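Local coordinates for gliding motility protein MglB (Myxococcus xanthus, PDB 6IZW) that probably serves as a Roadblock/LC7-family adaptor and nucleotide-exchange factor for a small GTPase in gliding motility, at residues M148-D151 / D152-N155. The protein carries 1 engineered substitution. Residues are numbered along the deposited sequence; the frame is centred on the assembly and turned at random.
Sequences MSDD and DIDN. Engineered in segment 148-151: M148 (natural residue Ile).
D152 reaches back over the start of the short helix 150-154 to the backbone of S149, the residue just before it. Its CG lies anti to its own carbonyl carbon (chi1 -74°), which swings OD2 to within 3.3 Å of S149 N; the N-H···O angle is 163°, and the donor meets the anti side of OD2. This is the half of a capping box in which the carboxylate three residues on takes the N-cap N-H. A weak turn bond joins D152 N to S149 O at 3.0 Å. The helix runs on through D154 N to D150 O and N155 N to D151 O, both 2.9 Å. The close-packed face is apolar. The engineered selenomethionine M148 lays CG 3.8 Å from D152 CB. Its chain, extended until it bends at chi3, carries SE across I153 at about a right angle, 4.1 Å from CG1. The loose side holds the exposed D151 carboxylate, its position doubtful, whose nearness to D152 OD1 probably costs some repulsion. With an alanine at D152, S149 N-H is likely to lose its carboxylate acceptor and the first turn to be less firmly held. The chemistry is consistent with a capped helix held to another protein's chain by apolar contacts of M148, with D150 packed on a basic side chain and D154 OD1 salt-bridged to one.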
HETATM    1  N   MSE B 148     -16.158  17.809 -23.232  1.00 47.69           N
HETATM    2  CA  MSE B 148     -14.721  17.691 -23.396  1.00 51.90           C
HETATM    3  C   MSE B 148     -14.345  17.226 -24.800  1.00 53.01           C
HETATM    4  O   MSE B 148     -15.085  16.478 -25.438  1.00 51.71           O
HETATM    5  CB  MSE B 148     -14.156  16.720 -22.379  1.00 51.30           C
HETATM    6  CG  MSE B 148     -12.658  16.660 -22.403  1.00 57.47           C
HETATM    7 SE   MSE B 148     -11.993  15.495 -21.014  1.00 81.70          SE
HETATM    8  CE  MSE B 148     -12.831  16.404 -19.475  1.00 58.70           C
ATOM      9  N   SER B 149     -13.192  17.674 -25.286  1.00 49.54           N
ATOM     10  CA  SER B 149     -12.681  17.232 -26.569  1.00 45.96           C
ATOM     11  C   SER B 149     -11.226  16.849 -26.393  1.00 41.91           C
ATOM     12  O   SER B 149     -10.618  17.111 -25.354  1.00 45.17           O
ATOM     13  CB  SER B 149     -12.863  18.311 -27.646  1.00 50.07           C
ATOM     14  OG  SER B 149     -12.206  19.513 -27.276  1.00 54.92           O
ATOM     15  N   ASP B 150     -10.666  16.193 -27.406  1.00 39.26           N
ATOM     16  CA  ASP B 150      -9.325  15.649 -27.241  1.00 39.51           C
ATOM     17  C   ASP B 150      -8.249  16.723 -27.153  1.00 40.83           C
ATOM     18  O   ASP B 150      -7.140  16.419 -26.711  1.00 42.26           O
ATOM     19  CB  ASP B 150      -9.002  14.676 -28.369  1.00 39.92           C
ATOM     20  CG  ASP B 150      -9.682  13.352 -28.172  1.00 45.98           C
ATOM     21  OD1 ASP B 150     -10.849  13.223 -28.596  1.00 45.04           O
ATOM     22  OD2 ASP B 150      -9.069  12.455 -27.547  1.00 62.79           O
ATOM     23  N   ASP B 151      -8.536  17.965 -27.554  1.00 38.94           N
ATOM     24  CA  ASP B 151      -7.561  19.025 -27.324  1.00 39.26           C
ATOM     25  C   ASP B 151      -7.435  19.333 -25.834  1.00 41.10           C
ATOM     26  O   ASP B 151      -6.335  19.603 -25.347  1.00 40.72           O
ATOM     27  CB  ASP B 151      -7.921  20.278 -28.123  1.00 38.31           C
ATOM     28  CG  ASP B 151      -9.370  20.684 -27.954  1.00 48.69           C
ATOM     29  OD1 ASP B 151     -10.247  19.892 -28.363  1.00 49.73           O
ATOM     30  OD2 ASP B 151      -9.640  21.784 -27.405  1.00 48.84           O
ATOM     31  N   ASP B 152      -8.540  19.239 -25.086  1.00 43.61           N
ATOM     32  CA  ASP B 152      -8.482  19.411 -23.631  1.00 47.45           C
ATOM     33  C   ASP B 152      -7.514  18.419 -22.994  1.00 47.04           C
ATOM     34  O   ASP B 152      -6.782  18.759 -22.059  1.00 48.99           O
ATOM     35  CB  ASP B 152      -9.886  19.253 -23.032  1.00 42.53           C
ATOM     36  CG  ASP B 152     -10.783  20.463 -23.313  1.00 56.36           C
ATOM     37  OD1 ASP B 152     -10.313  21.613 -23.117  1.00 59.74           O
ATOM     38  OD2 ASP B 152     -11.954  20.272 -23.732  1.00 55.52           O
ATOM     39  N   ILE B 153      -7.501  17.189 -23.498  1.00 42.07           N
ATOM     40  CA  ILE B 153      -6.607  16.157 -23.004  1.00 42.34           C
ATOM     41  C   ILE B 153      -5.181  16.413 -23.485  1.00 52.44           C
ATOM     42  O   ILE B 153      -4.252  16.526 -22.676  1.00 51.66           O
ATOM     43  CB  ILE B 153      -7.117  14.774 -23.452  1.00 44.35           C
ATOM     44  CG1 ILE B 153      -8.366  14.370 -22.653  1.00 37.84           C
ATOM     45  CG2 ILE B 153      -6.003  13.728 -23.391  1.00 40.96           C
ATOM     46  CD1 ILE B 153      -9.073  13.170 -23.251  1.00 37.68           C
ATOM     47  N   ASP B 154      -4.991  16.511 -24.817  1.00 48.73           N
ATOM     48  CA  ASP B 154      -3.648  16.677 -25.391  1.00 53.42           C
ATOM     49  C   ASP B 154      -2.929  17.921 -24.853  1.00 47.16           C
ATOM     50  O   ASP B 154      -1.705  17.915 -24.720  1.00 54.75           O
ATOM     51  CB  ASP B 154      -3.721  16.746 -26.923  1.00 44.41           C
ATOM     52  CG  ASP B 154      -4.097  15.417 -27.560  1.00 60.27           C
ATOM     53  OD1 ASP B 154      -4.181  14.390 -26.846  1.00 61.43           O
ATOM     54  OD2 ASP B 154      -4.329  15.402 -28.793  1.00 60.02           O
ATOM     55  N   ASN B 155      -3.664  18.986 -24.542  1.00 46.81           N
ATOM     56  CA  ASN B 155      -3.103  20.220 -23.995  1.00 52.41           C
ATOM     57  C   ASN B 155      -2.863  20.162 -22.489  1.00 62.18           C
ATOM     58  O   ASN B 155      -2.809  21.224 -21.849  1.00 61.10           O
ATOM     59  CB  ASN B 155      -4.033  21.406 -24.272  1.00 54.55           C
ATOM     60  CG  ASN B 155      -4.092  21.793 -25.739  1.00 53.13           C
ATOM     61  OD1 ASN B 155      -3.255  21.369 -26.555  1.00 46.26           O
ATOM     62  ND2 ASN B 155      -5.095  22.618 -26.081  1.00 40.60           N
TER